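Flavodoxin (Lactobacillus reuteri, PDB 5VEG) binds flavin mononucleotide and probably serves as a low-potential electron donor to redox enzymes, in association with a bacterial microcompartment for 1,2-propanediol use. Local coordinates at residues I67-L81 / F100-Y114. Sequence-based numbering, arbitrary orientation.
Sequences ISQTDVADFMKADIL and FYDDLQSTDLTGKVY. With CD (cadmium ion), chain E.
Phe100 is gripped on both faces by residues 67-81. Val72 CG2 sits over the ring centre, 3.8 Å from the centroid and 10° off the normal, while Ile67 CG1 covers the opposite face. With CG anti to the backbone N (chi1 -171°), the ring reaches between them and drives its CZ edge onto the face of Phe75, a T-shaped pair with centroids 5.0 Å apart and planes at 67°. Leu81 CD2 lies over the other face of Phe75, and Leu104 CD1 approaches that ring obliquely. This apolar layer belongs to the flavodoxin-like fold: helix 98-105 forms the beta-alpha-beta crossover between parallel strands 80-85 and 113-120, and helix 72-75 packs beside it. The strands pair through backbone hydrogen bonds from Val113 N to Asp79 O and, shorter, from Leu81 N to Val113 O (2.7 Å). Just before strand 113-120, Lys112 bends at its second side-chain torsion and packs CB and CG against Leu81 CD1; its NZ donates hydrogen bonds to Met76 O at 2.7 Å and Ala78 O at 3.0 Å, the latter from above the carbonyl plane. Cut back to an alanine, this position is likely to leave both carbonyls without their shared ammonium donor and the turn from Phe75 to Ala78 less firmly tied to the strand. Toward solvent the residues are only partly buried: Met76 SD meets Thr107 CG2 at 3.5 Å, and the Met76 methyl lies near Leu109 CD2. At the start of helix 72-75, a water accepts from Val72 N and donates to Asp103 OD2, the same oxygen that binds the cadmium ion at 2.4 Å; Asp99 is a second protein ligand of the metal.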
loop_
_atom_site.group_PDB
_atom_site.type_symbol
_atom_site.label_atom_id
_atom_site.label_comp_id
_atom_site.label_asym_id
_atom_site.label_seq_id
_atom_site.Cartn_x
_atom_site.Cartn_y
_atom_site.Cartn_z
ATOM N N ILE A 67 -8.880 -2.250 -4.984
ATOM C CA ILE A 67 -8.156 -1.601 -6.074
ATOM C C ILE A 67 -8.990 -1.563 -7.353
ATOM O O ILE A 67 -8.959 -0.576 -8.092
ATOM C CB ILE A 67 -6.791 -2.280 -6.289
ATOM C CG1 ILE A 67 -5.888 -1.420 -7.170
ATOM C CG2 ILE A 67 -6.941 -3.699 -6.855
ATOM C CD1 ILE A 67 -4.400 -1.718 -6.954
ATOM N N SER A 68 -9.754 -2.617 -7.632
ATOM C CA SER A 68 -10.486 -2.658 -8.893
ATOM C C SER A 68 -11.682 -1.714 -8.907
ATOM O O SER A 68 -12.185 -1.409 -9.990
ATOM C CB SER A 68 -10.958 -4.075 -9.205
ATOM O OG SER A 68 -12.192 -4.343 -8.565
ATOM N N GLN A 69 -12.143 -1.251 -7.743
ATOM C CA GLN A 69 -13.226 -0.274 -7.653
ATOM C C GLN A 69 -12.728 1.152 -7.431
ATOM O O GLN A 69 -13.519 2.017 -7.049
ATOM C CB GLN A 69 -14.182 -0.639 -6.510
ATOM C CG GLN A 69 -14.704 -2.056 -6.533
ATOM C CD GLN A 69 -15.979 -2.189 -7.331
ATOM O OE1 GLN A 69 -16.103 -1.632 -8.425
ATOM N NE2 GLN A 69 -16.937 -2.943 -6.795
ATOM N N THR A 70 -11.440 1.417 -7.626
ATOM C CA THR A 70 -10.848 2.699 -7.264
ATOM C C THR A 70 -10.172 3.301 -8.482
ATOM O O THR A 70 -9.411 2.616 -9.174
ATOM C CB THR A 70 -9.836 2.546 -6.119
ATOM O OG1 THR A 70 -10.428 1.792 -5.054
ATOM C CG2 THR A 70 -9.404 3.905 -5.593
ATOM N N ASP A 71 -10.466 4.571 -8.752
ATOM C CA ASP A 71 -9.769 5.325 -9.781
ATOM C C ASP A 71 -8.651 6.143 -9.147
ATOM O O ASP A 71 -8.830 6.741 -8.082
ATOM C CB ASP A 71 -10.739 6.232 -10.543
ATOM C CG ASP A 71 -11.855 5.442 -11.225
ATOM O OD1 ASP A 71 -11.530 4.514 -12.007
ATOM O OD2 ASP A 71 -13.050 5.737 -10.968
ATOM N N VAL A 72 -7.485 6.148 -9.799
ATOM C CA VAL A 72 -6.355 6.919 -9.291
ATOM C C VAL A 72 -6.730 8.382 -9.094
ATOM O O VAL A 72 -6.286 9.017 -8.132
ATOM C CB VAL A 72 -5.139 6.768 -10.228
ATOM C CG1 VAL A 72 -4.053 7.799 -9.888
ATOM C CG2 VAL A 72 -4.577 5.331 -10.153
ATOM N N ALA A 73 -7.568 8.938 -9.974
ATOM C CA ALA A 73 -7.958 10.341 -9.834
ATOM C C ALA A 73 -8.621 10.610 -8.486
ATOM O O ALA A 73 -8.443 11.687 -7.908
ATOM C CB ALA A 73 -8.892 10.753 -10.976
ATOM N N ASP A 74 -9.391 9.646 -7.963
ATOM C CA ASP A 74 -9.979 9.827 -6.634
ATOM C C ASP A 74 -8.976 9.529 -5.533
ATOM O O ASP A 74 -8.893 10.267 -4.541
ATOM C CB ASP A 74 -11.224 8.949 -6.489
ATOM C CG ASP A 74 -12.301 9.308 -7.506
ATOM O OD1 ASP A 74 -12.574 10.516 -7.671
ATOM O OD2 ASP A 74 -12.857 8.403 -8.155
ATOM N N PHE A 75 -8.218 8.443 -5.708
ATOM C CA PHE A 75 -7.180 8.019 -4.769
ATOM C C PHE A 75 -6.223 9.153 -4.428
ATOM O O PHE A 75 -5.934 9.412 -3.253
ATOM C CB PHE A 75 -6.427 6.841 -5.404
ATOM C CG PHE A 75 -5.301 6.275 -4.577
ATOM C CD1 PHE A 75 -5.565 5.547 -3.426
ATOM C CD2 PHE A 75 -3.981 6.387 -5.013
ATOM C CE1 PHE A 75 -4.534 4.993 -2.682
ATOM C CE2 PHE A 75 -2.933 5.828 -4.270
ATOM C CZ PHE A 75 -3.218 5.134 -3.107
ATOM N N MET A 76 -5.721 9.847 -5.451
ATOM C CA MET A 76 -4.652 10.820 -5.262
ATOM C C MET A 76 -5.080 12.042 -4.468
ATOM O O MET A 76 -4.225 12.887 -4.173
ATOM C CB MET A 76 -4.103 11.271 -6.617
ATOM C CG MET A 76 -5.132 12.035 -7.467
ATOM S SD MET A 76 -4.337 12.811 -8.876
ATOM C CE MET A 76 -3.333 14.060 -8.060
ATOM N N LYS A 77 -6.368 12.167 -4.123
ATOM C CA LYS A 77 -6.819 13.344 -3.392
ATOM C C LYS A 77 -6.414 13.312 -1.926
ATOM O O LYS A 77 -6.475 14.356 -1.271
ATOM C CB LYS A 77 -8.345 13.501 -3.516
ATOM C CG LYS A 77 -8.853 13.562 -4.959
ATOM C CD LYS A 77 -10.199 14.264 -5.067
ATOM C CE LYS A 77 -10.690 14.334 -6.515
ATOM N NZ LYS A 77 -11.521 13.162 -6.903
ATOM N N ALA A 78 -5.982 12.164 -1.397
ATOM C CA ALA A 78 -5.501 12.111 -0.020
ATOM C C ALA A 78 -4.066 12.629 0.088
ATOM O O ALA A 78 -3.325 12.710 -0.896
ATOM C CB ALA A 78 -5.573 10.676 0.529
ATOM N N ASP A 79 -3.677 12.997 1.311
ATOM C CA ASP A 79 -2.296 13.398 1.560
ATOM C C ASP A 79 -1.357 12.191 1.621
ATOM O O ASP A 79 -0.193 12.304 1.237
ATOM C CB ASP A 79 -2.175 14.162 2.875
ATOM C CG ASP A 79 -3.169 15.309 2.992
ATOM O OD1 ASP A 79 -3.224 16.149 2.075
ATOM O OD2 ASP A 79 -3.897 15.348 4.009
ATOM N N ILE A 80 -1.844 11.054 2.120
ATOM C CA ILE A 80 -1.059 9.831 2.303
ATOM C C ILE A 80 -1.686 8.745 1.438
ATOM O O ILE A 80 -2.902 8.530 1.498
ATOM C CB ILE A 80 -1.019 9.407 3.784
ATOM C CG1 ILE A 80 -0.261 10.449 4.616
ATOM C CG2 ILE A 80 -0.393 7.986 3.959
ATOM C CD1 ILE A 80 -0.372 10.246 6.140
ATOM N N LEU A 81 -0.866 8.082 0.617
ATOM C CA LEU A 81 -1.330 7.066 -0.325
ATOM C C LEU A 81 -0.675 5.720 -0.017
ATOM O O LEU A 81 0.548 5.640 0.094
ATOM C CB LEU A 81 -1.012 7.478 -1.761
ATOM C CG LEU A 81 -1.377 8.932 -2.061
ATOM C CD1 LEU A 81 -0.770 9.370 -3.377
ATOM C CD2 LEU A 81 -2.887 9.073 -2.059
ATOM N N PHE A 100 -4.912 0.529 -12.476
ATOM C CA PHE A 100 -4.533 1.398 -11.367
ATOM C C PHE A 100 -3.028 1.599 -11.306
ATOM O O PHE A 100 -2.547 2.730 -11.172
ATOM C CB PHE A 100 -5.053 0.789 -10.060
ATOM C CG PHE A 100 -4.919 1.684 -8.847
ATOM C CD1 PHE A 100 -3.699 1.817 -8.187
ATOM C CD2 PHE A 100 -6.027 2.328 -8.326
ATOM C CE1 PHE A 100 -3.588 2.608 -7.056
ATOM C CE2 PHE A 100 -5.924 3.106 -7.189
ATOM C CZ PHE A 100 -4.707 3.247 -6.557
ATOM N N TYR A 101 -2.269 0.497 -11.371
ATOM C CA TYR A 101 -0.810 0.568 -11.356
ATOM C C TYR A 101 -0.284 1.453 -12.484
ATOM O O TYR A 101 0.554 2.332 -12.259
ATOM C CB TYR A 101 -0.238 -0.850 -11.459
ATOM C CG TYR A 101 1.241 -0.962 -11.772
ATOM C CD1 TYR A 101 2.204 -0.688 -10.800
ATOM C CD2 TYR A 101 1.677 -1.403 -13.019
ATOM C CE1 TYR A 101 3.558 -0.828 -11.074
ATOM C CE2 TYR A 101 3.028 -1.542 -13.306
ATOM C CZ TYR A 101 3.967 -1.261 -12.330
ATOM O OH TYR A 101 5.312 -1.394 -12.618
ATOM N N ASP A 102 -0.762 1.224 -13.713
ATOM C CA ASP A 102 -0.330 2.033 -14.851
ATOM C C ASP A 102 -0.744 3.495 -14.687
ATOM O O ASP A 102 0.068 4.410 -14.901
ATOM C CB ASP A 102 -0.895 1.438 -16.145
ATOM C CG ASP A 102 -0.475 2.214 -17.389
ATOM O OD1 ASP A 102 0.743 2.382 -17.620
ATOM O OD2 ASP A 102 -1.371 2.650 -18.144
ATOM N N ASP A 103 -1.990 3.741 -14.273
ATOM C CA ASP A 103 -2.438 5.118 -14.071
ATOM C C ASP A 103 -1.625 5.831 -12.998
ATOM O O ASP A 103 -1.406 7.044 -13.087
ATOM C CB ASP A 103 -3.911 5.146 -13.690
ATOM C CG ASP A 103 -4.815 4.710 -14.818
ATOM O OD1 ASP A 103 -4.339 4.479 -15.956
ATOM O OD2 ASP A 103 -6.013 4.604 -14.541
ATOM N N LEU A 104 -1.187 5.098 -11.975
ATOM C CA LEU A 104 -0.394 5.691 -10.904
ATOM C C LEU A 104 0.874 6.337 -11.450
ATOM O O LEU A 104 1.190 7.492 -11.130
ATOM C CB LEU A 104 -0.048 4.611 -9.882
ATOM C CG LEU A 104 0.207 4.945 -8.423
ATOM C CD1 LEU A 104 -0.980 5.693 -7.835
ATOM C CD2 LEU A 104 0.467 3.616 -7.670
ATOM N N GLN A 105 1.600 5.607 -12.299
ATOM C CA GLN A 105 2.844 6.107 -12.878
ATOM C C GLN A 105 2.641 7.262 -13.840
ATOM O O GLN A 105 3.596 7.993 -14.112
ATOM C CB GLN A 105 3.573 5.005 -13.628
ATOM C CG GLN A 105 3.484 3.667 -13.003
ATOM C CD GLN A 105 3.927 2.576 -13.951
ATOM O OE1 GLN A 105 3.344 1.495 -13.977
ATOM N NE2 GLN A 105 4.958 2.853 -14.735
ATOM N N SER A 106 1.444 7.430 -14.386
ATOM C CA SER A 106 1.176 8.528 -15.297
ATOM C C SER A 106 0.728 9.789 -14.576
ATOM O O SER A 106 0.530 10.817 -15.230
ATOM C CB SER A 106 0.110 8.117 -16.328
ATOM O OG SER A 106 0.386 6.831 -16.864
ATOM N N THR A 107 0.570 9.742 -13.255
ATOM C CA THR A 107 0.050 10.864 -12.491
ATOM C C THR A 107 1.182 11.585 -11.767
ATOM O O THR A 107 2.109 10.950 -11.261
ATOM C CB THR A 107 -1.002 10.377 -11.492
ATOM O OG1 THR A 107 -1.956 9.559 -12.180
ATOM C CG2 THR A 107 -1.734 11.542 -10.865
ATOM N N ASP A 108 1.109 12.915 -11.735
ATOM C CA ASP A 108 2.056 13.730 -10.970
ATOM C C ASP A 108 1.645 13.688 -9.504
ATOM O O ASP A 108 0.697 14.360 -9.096
ATOM C CB ASP A 108 2.087 15.163 -11.492
ATOM C CG ASP A 108 3.162 16.003 -10.836
ATOM O OD1 ASP A 108 3.919 15.459 -10.008
ATOM O OD2 ASP A 108 3.270 17.208 -11.152
ATOM N N LEU A 109 2.365 12.898 -8.698
ATOM C CA LEU A 109 2.096 12.768 -7.270
ATOM C C LEU A 109 3.112 13.527 -6.416
ATOM O O LEU A 109 3.376 13.151 -5.273
ATOM C CB LEU A 109 2.054 11.291 -6.870
ATOM C CG LEU A 109 0.968 10.523 -7.631
ATOM C CD1 LEU A 109 0.882 9.058 -7.194
ATOM C CD2 LEU A 109 -0.372 11.233 -7.471
ATOM N N THR A 110 3.688 14.594 -6.955
ATOM C CA THR A 110 4.567 15.455 -6.168
ATOM C C THR A 110 3.824 16.000 -4.948
ATOM O O THR A 110 2.673 16.433 -5.051
ATOM C CB THR A 110 5.069 16.603 -7.045
ATOM O OG1 THR A 110 5.746 16.061 -8.185
ATOM C CG2 THR A 110 6.004 17.526 -6.271
ATOM N N GLY A 111 4.478 15.954 -3.787
ATOM C CA GLY A 111 3.857 16.363 -2.544
ATOM C C GLY A 111 3.050 15.288 -1.842
ATOM O O GLY A 111 2.615 15.505 -0.704
ATOM N N LYS A 112 2.813 14.146 -2.476
ATOM C CA LYS A 112 2.096 13.063 -1.815
ATOM C C LYS A 112 3.091 12.160 -1.092
ATOM O O LYS A 112 4.210 11.962 -1.559
ATOM C CB LYS A 112 1.269 12.257 -2.818
ATOM C CG LYS A 112 0.304 13.116 -3.663
ATOM C CD LYS A 112 -0.697 13.874 -2.783
ATOM C CE LYS A 112 -1.671 14.702 -3.632
ATOM N NZ LYS A 112 -2.980 14.928 -2.960
ATOM N N VAL A 113 2.670 11.637 0.064
ATOM C CA VAL A 113 3.448 10.703 0.868
ATOM C C VAL A 113 2.874 9.306 0.659
ATOM O O VAL A 113 1.653 9.120 0.687
ATOM C CB VAL A 113 3.412 11.101 2.353
ATOM C CG1 VAL A 113 3.981 9.972 3.261
ATOM C CG2 VAL A 113 4.148 12.421 2.560
ATOM N N TYR A 114 3.735 8.327 0.413
ATOM C CA TYR A 114 3.238 7.012 0.051
ATOM C C TYR A 114 3.932 5.929 0.855
ATOM O O TYR A 114 5.009 6.127 1.427
ATOM C CB TYR A 114 3.394 6.718 -1.457
ATOM C CG TYR A 114 4.786 6.297 -1.857
ATOM C CD1 TYR A 114 5.170 4.953 -1.823
ATOM C CD2 TYR A 114 5.726 7.240 -2.264
ATOM C CE1 TYR A 114 6.435 4.572 -2.179
ATOM C CE2 TYR A 114 7.001 6.858 -2.635
ATOM C CZ TYR A 114 7.346 5.520 -2.578
ATOM O OH TYR A 114 8.614 5.118 -2.934
HETATM CD CD CD E . -7.468 3.750 -16.258
HETATM O O HOH W 1 -7.304 4.656 -12.324
HETATM O O HOH W 2 1.180 14.786 1.453
HETATM O O HOH W 3 -9.224 4.699 -14.667
#